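Local coordinates for EGF family domain-containing protein (Toxoplasma gondii, PDB 4Z80) that probably acts in host-cell invasion, where this apical membrane antigen receives a RON2-like partner, bound here as a peptide, in formation of the moving junction, at residues L192-T197 with Y220-Q225; D17-P22 with V353-V358; I102-R107 with M114-N119. One frame throughout, in Å; residues are numbered along the deposited sequence.

Interaction 1. Residues L192-T197 with Y220-Q225; sequences LRFLDT and YDYKGQ
The rings of F194 and Y222 make the aromatic part of the contact: the edge of F194 is turned toward the face of Y222, with planes at 61° and centroids 5.1 Å apart. F194 CZ leads, reaching 3.9 Å from Y222 CD2. CG of F194 stands anti to the backbone N (chi1 -178°), which extends the ring across to the other segment.

The aliphatic part is L195. L195 CD2 approaches Y222 CE1 at 3.5 Å and also touches Y222 CZ, while L195 CD1 packs on Y222 CE1 at 3.7 Å. The same L195 CD2 rests 4.0 Å above the F194 ring, over its centre, so one methyl serves both aromatics. F194 and L195 belong to the surface that receives the RON2L1 peptide: F194 packs on M23 and L195 on I25 of that chain, consistent with the hydrophobic groove of AMA proteins.

No hydrogen bond crosses between the segments, and the polar ends are satisfied outside them. Y220 OH lies 3.9 Å from F194 CE2 but bonds to the carbonyl of G156; Y222 OH pairs with the hydroxyl of Y206. The loop is shaped by an Asx motif, in which G224 N donates to D221 OD1 at 2.9 Å from above the carboxylate plane.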
loop_
_atom_site.group_PDB
_atom_site.type_symbol
_atom_site.label_atom_id
_atom_site.label_comp_id
_atom_site.label_asym_id
_atom_site.label_seq_id
_atom_site.Cartn_x
_atom_site.Cartn_y
_atom_site.Cartn_z
ATOM N N LEU A 192 -14.152 -9.612 -11.902
ATOM C CA LEU A 192 -12.812 -10.028 -11.543
ATOM C C LEU A 192 -12.877 -11.468 -11.055
ATOM O O LEU A 192 -13.568 -11.758 -10.087
ATOM C CB LEU A 192 -12.252 -9.106 -10.467
ATOM C CG LEU A 192 -10.793 -9.276 -10.038
ATOM C CD1 LEU A 192 -9.840 -9.102 -11.210
ATOM C CD2 LEU A 192 -10.493 -8.276 -8.926
ATOM N N ARG A 193 -12.163 -12.360 -11.734
ATOM C CA ARG A 193 -12.308 -13.792 -11.479
ATOM C C ARG A 193 -11.312 -14.326 -10.456
ATOM O O ARG A 193 -10.112 -14.077 -10.559
ATOM C CB ARG A 193 -12.128 -14.586 -12.775
ATOM C CG ARG A 193 -13.017 -14.158 -13.925
ATOM C CD ARG A 193 -14.371 -14.828 -13.895
ATOM N NE ARG A 193 -15.140 -14.498 -15.093
ATOM C CZ ARG A 193 -16.463 -14.559 -15.176
ATOM N NH1 ARG A 193 -17.188 -14.942 -14.131
ATOM N NH2 ARG A 193 -17.067 -14.225 -16.306
ATOM N N PHE A 194 -11.819 -15.084 -9.489
ATOM C CA PHE A 194 -10.981 -15.825 -8.552
ATOM C C PHE A 194 -10.934 -17.271 -9.014
ATOM O O PHE A 194 -9.872 -17.798 -9.335
ATOM C CB PHE A 194 -11.540 -15.719 -7.128
ATOM C CG PHE A 194 -10.717 -16.426 -6.067
ATOM C CD1 PHE A 194 -9.356 -16.638 -6.213
ATOM C CD2 PHE A 194 -11.332 -16.865 -4.907
ATOM C CE1 PHE A 194 -8.632 -17.277 -5.213
ATOM C CE2 PHE A 194 -10.611 -17.501 -3.908
ATOM C CZ PHE A 194 -9.267 -17.707 -4.063
ATOM N N LEU A 195 -12.105 -17.897 -9.051
ATOM C CA LEU A 195 -12.262 -19.220 -9.645
ATOM C C LEU A 195 -13.003 -19.037 -10.960
ATOM O O LEU A 195 -14.208 -18.807 -10.973
ATOM C CB LEU A 195 -13.014 -20.161 -8.705
ATOM C CG LEU A 195 -12.525 -20.121 -7.257
ATOM C CD1 LEU A 195 -13.313 -21.096 -6.394
ATOM C CD2 LEU A 195 -11.028 -20.401 -7.175
ATOM N N ASP A 196 -12.258 -19.101 -12.057
ATOM C CA ASP A 196 -12.809 -18.849 -13.383
ATOM C C ASP A 196 -13.472 -20.105 -13.927
ATOM O O ASP A 196 -12.805 -21.012 -14.419
ATOM C CB ASP A 196 -11.716 -18.374 -14.339
ATOM C CG ASP A 196 -12.278 -17.864 -15.652
ATOM O OD1 ASP A 196 -13.506 -17.974 -15.857
ATOM O OD2 ASP A 196 -11.492 -17.355 -16.478
ATOM N N THR A 197 -14.793 -20.140 -13.838
ATOM C CA THR A 197 -15.555 -21.322 -14.210
ATOM C C THR A 197 -15.744 -21.413 -15.722
ATOM O O THR A 197 -16.230 -22.424 -16.233
ATOM C CB THR A 197 -16.922 -21.319 -13.509
ATOM O OG1 THR A 197 -17.627 -20.118 -13.844
ATOM C CG2 THR A 197 -16.732 -21.390 -11.994
ATOM N N TYR A 220 -4.666 -18.701 2.424
ATOM C CA TYR A 220 -5.707 -19.511 3.027
ATOM C C TYR A 220 -6.177 -20.582 2.060
ATOM O O TYR A 220 -6.065 -20.434 0.846
ATOM C CB TYR A 220 -6.876 -18.637 3.501
ATOM C CG TYR A 220 -7.974 -18.283 2.507
ATOM C CD1 TYR A 220 -7.798 -17.289 1.550
ATOM C CD2 TYR A 220 -9.220 -18.892 2.593
ATOM C CE1 TYR A 220 -8.821 -16.943 0.684
ATOM C CE2 TYR A 220 -10.246 -18.552 1.734
ATOM C CZ TYR A 220 -10.040 -17.582 0.779
ATOM O OH TYR A 220 -11.072 -17.242 -0.069
ATOM N N ASP A 221 -6.651 -21.682 2.637
ATOM C CA ASP A 221 -7.154 -22.825 1.884
ATOM C C ASP A 221 -8.603 -22.550 1.487
ATOM O O ASP A 221 -9.531 -22.866 2.226
ATOM C CB ASP A 221 -7.023 -24.089 2.734
ATOM C CG ASP A 221 -7.506 -25.337 2.020
ATOM O OD1 ASP A 221 -7.878 -25.243 0.833
ATOM O OD2 ASP A 221 -7.494 -26.411 2.658
ATOM N N TYR A 222 -8.786 -21.936 0.323
ATOM C CA TYR A 222 -10.112 -21.515 -0.109
ATOM C C TYR A 222 -10.967 -22.730 -0.432
ATOM O O TYR A 222 -12.176 -22.699 -0.262
ATOM C CB TYR A 222 -10.033 -20.590 -1.338
ATOM C CG TYR A 222 -9.772 -21.332 -2.631
ATOM C CD1 TYR A 222 -10.814 -21.941 -3.328
ATOM C CD2 TYR A 222 -8.490 -21.441 -3.141
ATOM C CE1 TYR A 222 -10.576 -22.642 -4.492
ATOM C CE2 TYR A 222 -8.243 -22.133 -4.307
ATOM C CZ TYR A 222 -9.289 -22.732 -4.979
ATOM O OH TYR A 222 -9.044 -23.424 -6.142
ATOM N N LYS A 223 -10.329 -23.794 -0.911
ATOM C CA LYS A 223 -11.062 -24.962 -1.398
ATOM C C LYS A 223 -11.473 -25.918 -0.295
ATOM O O LYS A 223 -12.579 -26.467 -0.321
ATOM C CB LYS A 223 -10.221 -25.724 -2.418
ATOM C CG LYS A 223 -10.922 -26.952 -2.989
ATOM C CD LYS A 223 -10.073 -27.597 -4.059
ATOM C CE LYS A 223 -10.863 -28.625 -4.842
ATOM N NZ LYS A 223 -10.160 -29.936 -4.938
ATOM N N GLY A 224 -10.583 -26.136 0.665
ATOM C CA GLY A 224 -10.786 -27.191 1.639
ATOM C C GLY A 224 -10.400 -28.524 1.022
ATOM O O GLY A 224 -10.082 -28.611 -0.163
ATOM N N GLN A 225 -10.448 -29.570 1.834
ATOM C CA GLN A 225 -9.962 -30.882 1.430
ATOM C C GLN A 225 -10.975 -31.692 0.637
ATOM O O GLN A 225 -10.626 -32.708 0.042
ATOM C CB GLN A 225 -9.555 -31.676 2.668
ATOM C CG GLN A 225 -8.301 -31.159 3.346
ATOM C CD GLN A 225 -7.077 -31.958 2.953
ATOM O OE1 GLN A 225 -6.882 -33.088 3.411
ATOM N NE2 GLN A 225 -6.254 -31.384 2.087
#

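Interaction 2. Residues D17-P22 with V353-V358; sequences DRFNIP and VRWGVV
F19 and W355 form a T-shaped (edge-to-face) aromatic pair that ties the N-terminal part of the chain to a strand within the apical membrane antigen family region, more than 330 residues further on. The indole supplies the edge and the phenyl ring the face. The evidence is threefold: the planes of F19 and the six-membered ring of W355 meet at 70°, their centroids are 5.2 Å apart, and W355 CH2 sits 3.6 Å above the F19 ring plane, displaced toward the rim. The shortest approach is from W355 CH2 to F19 CD1, 3.7 Å, while W355 CZ3 comes to 3.9 Å from F19 CG.

With CG of W355 anti to its carbonyl carbon (chi1 -59°), the indole runs out from the strand and its six-membered ring reaches F19, the two side chains crossing at about a right angle. The other face of F19 is covered from within its own segment by R18 CG, 3.6 Å above the plane and over the ring centre; the phenyl is therefore sandwiched between an aliphatic methylene and an indole edge.

F19 ends a short 3-10 turn, closed by N20 N donating to D17 O at 3.0 Å; N20 then takes the N-cap position of helix 21-24. Strand 353-359 is the middle strand of a three-stranded antiparallel sheet, between 363-366 and 436-440. From it W355 reaches toward the second sheet, packing on A445 and T447 of strand 443-447 and edge-to-face with W405, whose NE1 in turn donates to the carbonyl of F19.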
loop_
_atom_site.group_PDB
_atom_site.type_symbol
_atom_site.label_atom_id
_atom_site.label_comp_id
_atom_site.label_asym_id
_atom_site.label_seq_id
_atom_site.Cartn_x
_atom_site.Cartn_y
_atom_site.Cartn_z
ATOM N N ASP A 17 8.160 21.423 -7.585
ATOM C CA ASP A 17 6.920 21.144 -6.858
ATOM C C ASP A 17 6.825 19.665 -6.475
ATOM O O ASP A 17 6.227 19.325 -5.451
ATOM C CB ASP A 17 5.725 21.577 -7.720
ATOM C CG ASP A 17 4.377 21.347 -7.060
ATOM O OD1 ASP A 17 4.215 21.630 -5.857
ATOM O OD2 ASP A 17 3.459 20.909 -7.784
ATOM N N ARG A 18 7.448 18.783 -7.258
ATOM C CA ARG A 18 7.343 17.349 -6.996
ATOM C C ARG A 18 8.072 16.956 -5.703
ATOM O O ARG A 18 7.894 15.839 -5.211
ATOM C CB ARG A 18 7.874 16.524 -8.185
ATOM C CG ARG A 18 9.395 16.523 -8.354
ATOM C CD ARG A 18 9.818 15.961 -9.722
ATOM N NE ARG A 18 9.083 16.634 -10.787
ATOM C CZ ARG A 18 8.865 16.127 -11.999
ATOM N NH1 ARG A 18 9.345 14.936 -12.330
ATOM N NH2 ARG A 18 8.164 16.822 -12.880
ATOM N N PHE A 19 8.869 17.869 -5.153
ATOM C CA PHE A 19 9.623 17.590 -3.928
ATOM C C PHE A 19 8.982 18.254 -2.710
ATOM O O PHE A 19 9.514 18.147 -1.601
ATOM C CB PHE A 19 11.085 18.036 -4.084
ATOM C CG PHE A 19 11.797 17.341 -5.214
ATOM C CD1 PHE A 19 12.078 15.990 -5.146
ATOM C CD2 PHE A 19 12.145 18.038 -6.357
ATOM C CE1 PHE A 19 12.717 15.339 -6.202
ATOM C CE2 PHE A 19 12.783 17.395 -7.407
ATOM C CZ PHE A 19 13.065 16.049 -7.323
ATOM N N ASN A 20 7.826 18.897 -2.892
ATOM C CA ASN A 20 7.143 19.555 -1.773
ATOM C C ASN A 20 6.236 18.569 -1.047
ATOM O O ASN A 20 5.011 18.569 -1.204
ATOM C CB ASN A 20 6.341 20.770 -2.239
ATOM C CG ASN A 20 5.880 21.628 -1.086
ATOM O OD1 ASN A 20 5.926 21.195 0.063
ATOM N ND2 ASN A 20 5.437 22.842 -1.379
ATOM N N ILE A 21 6.862 17.742 -0.223
ATOM C CA ILE A 21 6.197 16.587 0.363
ATOM C C ILE A 21 5.059 16.970 1.312
ATOM O O ILE A 21 3.978 16.417 1.203
ATOM C CB ILE A 21 7.247 15.682 1.053
ATOM C CG1 ILE A 21 8.080 14.983 -0.031
ATOM C CG2 ILE A 21 6.586 14.631 1.961
ATOM C CD1 ILE A 21 9.272 14.217 0.486
ATOM N N PRO A 22 5.270 17.939 2.226
ATOM C CA PRO A 22 4.123 18.269 3.088
ATOM C C PRO A 22 2.910 18.810 2.330
ATOM O O PRO A 22 1.775 18.530 2.709
ATOM C CB PRO A 22 4.699 19.325 4.039
ATOM C CG PRO A 22 6.153 19.003 4.100
ATOM C CD PRO A 22 6.492 18.629 2.667
ATOM N N VAL A 353 24.005 16.181 -6.415
ATOM C CA VAL A 353 23.353 17.456 -6.160
ATOM C C VAL A 353 23.091 17.658 -4.677
ATOM O O VAL A 353 23.097 16.701 -3.899
ATOM C CB VAL A 353 22.025 17.601 -6.935
ATOM C CG1 VAL A 353 22.301 17.819 -8.438
ATOM C CG2 VAL A 353 21.120 16.390 -6.708
ATOM N N ARG A 354 22.883 18.927 -4.330
ATOM C CA ARG A 354 22.599 19.379 -2.962
ATOM C C ARG A 354 21.302 20.196 -2.944
ATOM O O ARG A 354 21.117 21.067 -3.796
ATOM C CB ARG A 354 23.743 20.251 -2.431
ATOM C CG ARG A 354 25.136 19.672 -2.556
ATOM C CD ARG A 354 26.192 20.775 -2.652
ATOM N NE ARG A 354 26.215 21.639 -1.475
ATOM C CZ ARG A 354 26.857 22.802 -1.414
ATOM N NH1 ARG A 354 27.522 23.263 -2.469
ATOM N NH2 ARG A 354 26.827 23.519 -0.299
ATOM N N TRP A 355 20.411 19.956 -1.979
ATOM C CA TRP A 355 19.185 20.756 -1.873
ATOM C C TRP A 355 19.479 22.225 -1.599
ATOM O O TRP A 355 20.309 22.542 -0.750
ATOM C CB TRP A 355 18.277 20.243 -0.747
ATOM C CG TRP A 355 17.834 18.821 -0.888
ATOM C CD1 TRP A 355 18.254 17.754 -0.149
ATOM C CD2 TRP A 355 16.871 18.310 -1.817
ATOM N NE1 TRP A 355 17.622 16.612 -0.563
ATOM C CE2 TRP A 355 16.763 16.925 -1.583
ATOM C CE3 TRP A 355 16.089 18.891 -2.819
ATOM C CZ2 TRP A 355 15.918 16.107 -2.327
ATOM C CZ3 TRP A 355 15.250 18.083 -3.553
ATOM C CH2 TRP A 355 15.169 16.704 -3.308
ATOM N N GLY A 356 18.766 23.115 -2.281
ATOM C CA GLY A 356 18.918 24.539 -2.037
ATOM C C GLY A 356 17.650 25.343 -2.226
ATOM O O GLY A 356 16.582 24.805 -2.539
ATOM N N VAL A 357 17.777 26.652 -2.015
ATOM C CA VAL A 357 16.713 27.610 -2.310
ATOM C C VAL A 357 17.311 28.696 -3.205
ATOM O O VAL A 357 18.519 28.891 -3.218
ATOM C CB VAL A 357 16.107 28.226 -1.028
ATOM C CG1 VAL A 357 15.407 27.145 -0.200
ATOM C CG2 VAL A 357 17.175 28.944 -0.208
ATOM N N VAL A 358 16.472 29.385 -3.967
ATOM C CA VAL A 358 16.977 30.346 -4.935
ATOM C C VAL A 358 17.564 31.551 -4.206
ATOM O O VAL A 358 17.030 32.000 -3.190
ATOM C CB VAL A 358 15.877 30.792 -5.917
ATOM C CG1 VAL A 358 16.376 31.907 -6.831
ATOM C CG2 VAL A 358 15.414 29.609 -6.764
#

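Interaction 3. Residues I102-R107 with M114-N119; sequences IAFTKR and MTRWKN. With SO4 (sulfate ion), chain I.
R116 lies across the ring of F104, and its atoms can be followed from root to tip. CB stands above the rim, 3.9 Å from F104 CD1. CG sits squarely over the face, 3.6 Å from the F104 centroid and 13° off the ring normal: a CH-pi contact. The bend at chi2 (72°) lifts CD off the ring; NE then comes down over the CD2-CE2 side, 4.2 Å from F104 CE2. CZ comes to 4.0 Å from F104 CD2, which lies under one face of the guanidinium, and NH2 overhangs the rim near F104 CE2. Ring and guanidinium planes are 29° apart, a tilted overlap rather than a strict stack. The group is held in place by polar partners beyond the two segments: NE donates to the carbonyl of E149 and NH1 to that of L307, and Y316 makes a cation-pi contact.

Next to it, W117 CB approaches I102 O at 3.7 Å. No direct hydrogen bond joins the segments; one water bridges them, donating to I102 O at 2.8 Å and accepting from W117 N at 2.9 Å. The water thereby links two backbone groups that stand too far apart to bond directly. A103 CB packs against M114 CG, 3.9 Å away. At the far end, K106 NZ donates to O2 of a sulfate, probably from the crystallisation liquor and also bound by R111.

Strand 101-104, paired antiparallel with 318-321, leads through a short loop into the 3-10 segment 116-118, which packs beside it. The backbones of F104 and D113 are hydrogen-bonded near the base of this loop, and D113 OD1 accepts from the backbone N of both T115 and R116, an Asx motif at the start of the 3-10 segment.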
loop_
_atom_site.group_PDB
_atom_site.type_symbol
_atom_site.label_atom_id
_atom_site.label_comp_id
_atom_site.label_asym_id
_atom_site.label_seq_id
_atom_site.Cartn_x
_atom_site.Cartn_y
_atom_site.Cartn_z
ATOM N N ILE A 102 6.789 -3.143 5.150
ATOM C CA ILE A 102 6.389 -3.430 6.522
ATOM C C ILE A 102 7.128 -4.666 7.007
ATOM O O ILE A 102 6.818 -5.787 6.608
ATOM C CB ILE A 102 4.873 -3.630 6.647
ATOM C CG1 ILE A 102 4.120 -2.441 6.038
ATOM C CG2 ILE A 102 4.497 -3.818 8.110
ATOM C CD1 ILE A 102 4.567 -1.059 6.541
ATOM N N ALA A 103 8.123 -4.436 7.857
ATOM C CA ALA A 103 8.995 -5.479 8.374
ATOM C C ALA A 103 8.452 -6.058 9.665
ATOM O O ALA A 103 7.940 -5.326 10.515
ATOM C CB ALA A 103 10.391 -4.919 8.612
ATOM N N PHE A 104 8.567 -7.369 9.808
ATOM C CA PHE A 104 8.276 -8.040 11.069
ATOM C C PHE A 104 9.557 -8.014 11.886
ATOM O O PHE A 104 10.612 -8.377 11.381
ATOM C CB PHE A 104 7.802 -9.468 10.845
ATOM C CG PHE A 104 6.356 -9.569 10.443
ATOM C CD1 PHE A 104 5.886 -8.944 9.298
ATOM C CD2 PHE A 104 5.460 -10.303 11.208
ATOM C CE1 PHE A 104 4.543 -9.042 8.942
ATOM C CE2 PHE A 104 4.124 -10.409 10.841
ATOM C CZ PHE A 104 3.675 -9.777 9.717
ATOM N N THR A 105 9.468 -7.553 13.129
ATOM C CA THR A 105 10.646 -7.344 13.963
ATOM C C THR A 105 10.419 -7.793 15.402
ATOM O O THR A 105 9.309 -8.142 15.803
ATOM C CB THR A 105 11.054 -5.843 13.985
ATOM O OG1 THR A 105 10.092 -5.097 14.740
ATOM C CG2 THR A 105 11.119 -5.263 12.583
ATOM N N LYS A 106 11.490 -7.767 16.188
ATOM C CA LYS A 106 11.337 -7.787 17.632
ATOM C C LYS A 106 10.911 -6.390 18.073
ATOM O O LYS A 106 10.910 -5.449 17.276
ATOM C CB LYS A 106 12.628 -8.230 18.306
ATOM C CG LYS A 106 12.958 -9.669 17.966
ATOM C CD LYS A 106 13.976 -10.263 18.894
ATOM C CE LYS A 106 13.399 -10.471 20.286
ATOM N NZ LYS A 106 14.372 -11.120 21.196
ATOM N N ARG A 107 10.543 -6.252 19.339
ATOM C CA ARG A 107 10.020 -4.983 19.830
ATOM C C ARG A 107 11.051 -3.858 19.744
ATOM O O ARG A 107 10.683 -2.687 19.665
ATOM C CB ARG A 107 9.532 -5.149 21.269
ATOM C CG ARG A 107 8.637 -4.024 21.754
ATOM C CD ARG A 107 7.936 -4.376 23.060
ATOM N NE ARG A 107 7.093 -5.553 22.894
ATOM C CZ ARG A 107 7.280 -6.732 23.481
ATOM N NH1 ARG A 107 8.278 -6.934 24.334
ATOM N NH2 ARG A 107 6.448 -7.722 23.217
ATOM N N MET A 114 12.017 -8.778 6.158
ATOM C CA MET A 114 11.388 -7.898 5.191
ATOM C C MET A 114 10.646 -8.635 4.069
ATOM O O MET A 114 10.194 -7.995 3.122
ATOM C CB MET A 114 12.438 -6.951 4.615
ATOM C CG MET A 114 12.722 -5.811 5.612
ATOM S SD MET A 114 14.014 -4.706 5.119
ATOM C CE MET A 114 13.185 -3.799 3.810
ATOM N N THR A 115 10.487 -9.953 4.191
ATOM C CA THR A 115 9.678 -10.710 3.224
ATOM C C THR A 115 8.493 -11.435 3.871
ATOM O O THR A 115 7.617 -11.957 3.179
ATOM C CB THR A 115 10.522 -11.751 2.446
ATOM O OG1 THR A 115 11.090 -12.701 3.347
ATOM C CG2 THR A 115 11.632 -11.063 1.651
ATOM N N ARG A 116 8.454 -11.463 5.196
ATOM C CA ARG A 116 7.361 -12.084 5.921
ATOM C C ARG A 116 5.992 -11.506 5.524
ATOM O O ARG A 116 4.989 -12.224 5.535
ATOM C CB ARG A 116 7.612 -11.929 7.431
ATOM C CG ARG A 116 6.503 -12.392 8.334
ATOM C CD ARG A 116 6.339 -13.910 8.391
ATOM N NE ARG A 116 5.366 -14.148 9.443
ATOM C CZ ARG A 116 5.652 -14.304 10.732
ATOM N NH1 ARG A 116 6.912 -14.378 11.153
ATOM N NH2 ARG A 116 4.662 -14.422 11.595
ATOM N N TRP A 117 5.952 -10.223 5.168
ATOM C CA TRP A 117 4.691 -9.563 4.826
ATOM C C TRP A 117 3.944 -10.263 3.692
ATOM O O TRP A 117 2.731 -10.120 3.579
ATOM C CB TRP A 117 4.929 -8.090 4.453
ATOM C CG TRP A 117 5.651 -7.885 3.150
ATOM C CD1 TRP A 117 6.990 -7.735 2.975
ATOM C CD2 TRP A 117 5.063 -7.823 1.839
ATOM N NE1 TRP A 117 7.280 -7.582 1.635
ATOM C CE2 TRP A 117 6.111 -7.630 0.921
ATOM C CE3 TRP A 117 3.753 -7.896 1.363
ATOM C CZ2 TRP A 117 5.890 -7.519 -0.456
ATOM C CZ3 TRP A 117 3.537 -7.789 -0.008
ATOM C CH2 TRP A 117 4.597 -7.601 -0.894
ATOM N N LYS A 118 4.659 -11.024 2.872
ATOM C CA LYS A 118 4.046 -11.657 1.705
ATOM C C LYS A 118 3.085 -12.780 2.057
ATOM O O LYS A 118 2.241 -13.145 1.234
ATOM C CB LYS A 118 5.127 -12.189 0.767
ATOM C CG LYS A 118 5.942 -11.093 0.141
ATOM C CD LYS A 118 6.969 -11.657 -0.817
ATOM C CE LYS A 118 7.842 -10.562 -1.386
ATOM N NZ LYS A 118 8.906 -11.119 -2.259
ATOM N N ASN A 119 3.219 -13.357 3.246
ATOM C CA ASN A 119 2.245 -14.353 3.694
ATOM C C ASN A 119 0.908 -13.678 3.956
ATOM O O ASN A 119 0.863 -12.500 4.315
ATOM C CB ASN A 119 2.707 -15.064 4.963
ATOM C CG ASN A 119 4.002 -15.828 4.784
ATOM O OD1 ASN A 119 4.562 -15.907 3.689
ATOM N ND2 ASN A 119 4.497 -16.391 5.885
HETATM S S SO4 I . 17.684 -12.303 21.325
HETATM O O1 SO4 I . 17.388 -11.628 22.586
HETATM O O2 SO4 I . 17.020 -11.605 20.223
HETATM O O3 SO4 I . 17.201 -13.685 21.410
HETATM O O4 SO4 I . 19.126 -12.282 21.073
HETATM O O HOH W 1 7.971 -8.272 6.072
#

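How the interactions relate
The three contacts do not touch and occupy separate parts of the chain. Interactions 1 and 2 lie on opposite sides of its centre, their own centres 48 Å apart. Interaction 3 lies closer to both, its centre 26 Å from that of interaction 1 and 32 Å from that of interaction 2; its nearest atoms are about 8 Å from those of interaction 1 and about 16 Å from those of interaction 2. In sequence, 17-22 with 353-358 closes a long loop that encloses both others, and interaction 3 closes before interaction 1 opens. Only interaction 1 is touched by the RON2L1 peptide; interactions 2 and 3 are packing within the receptor chain.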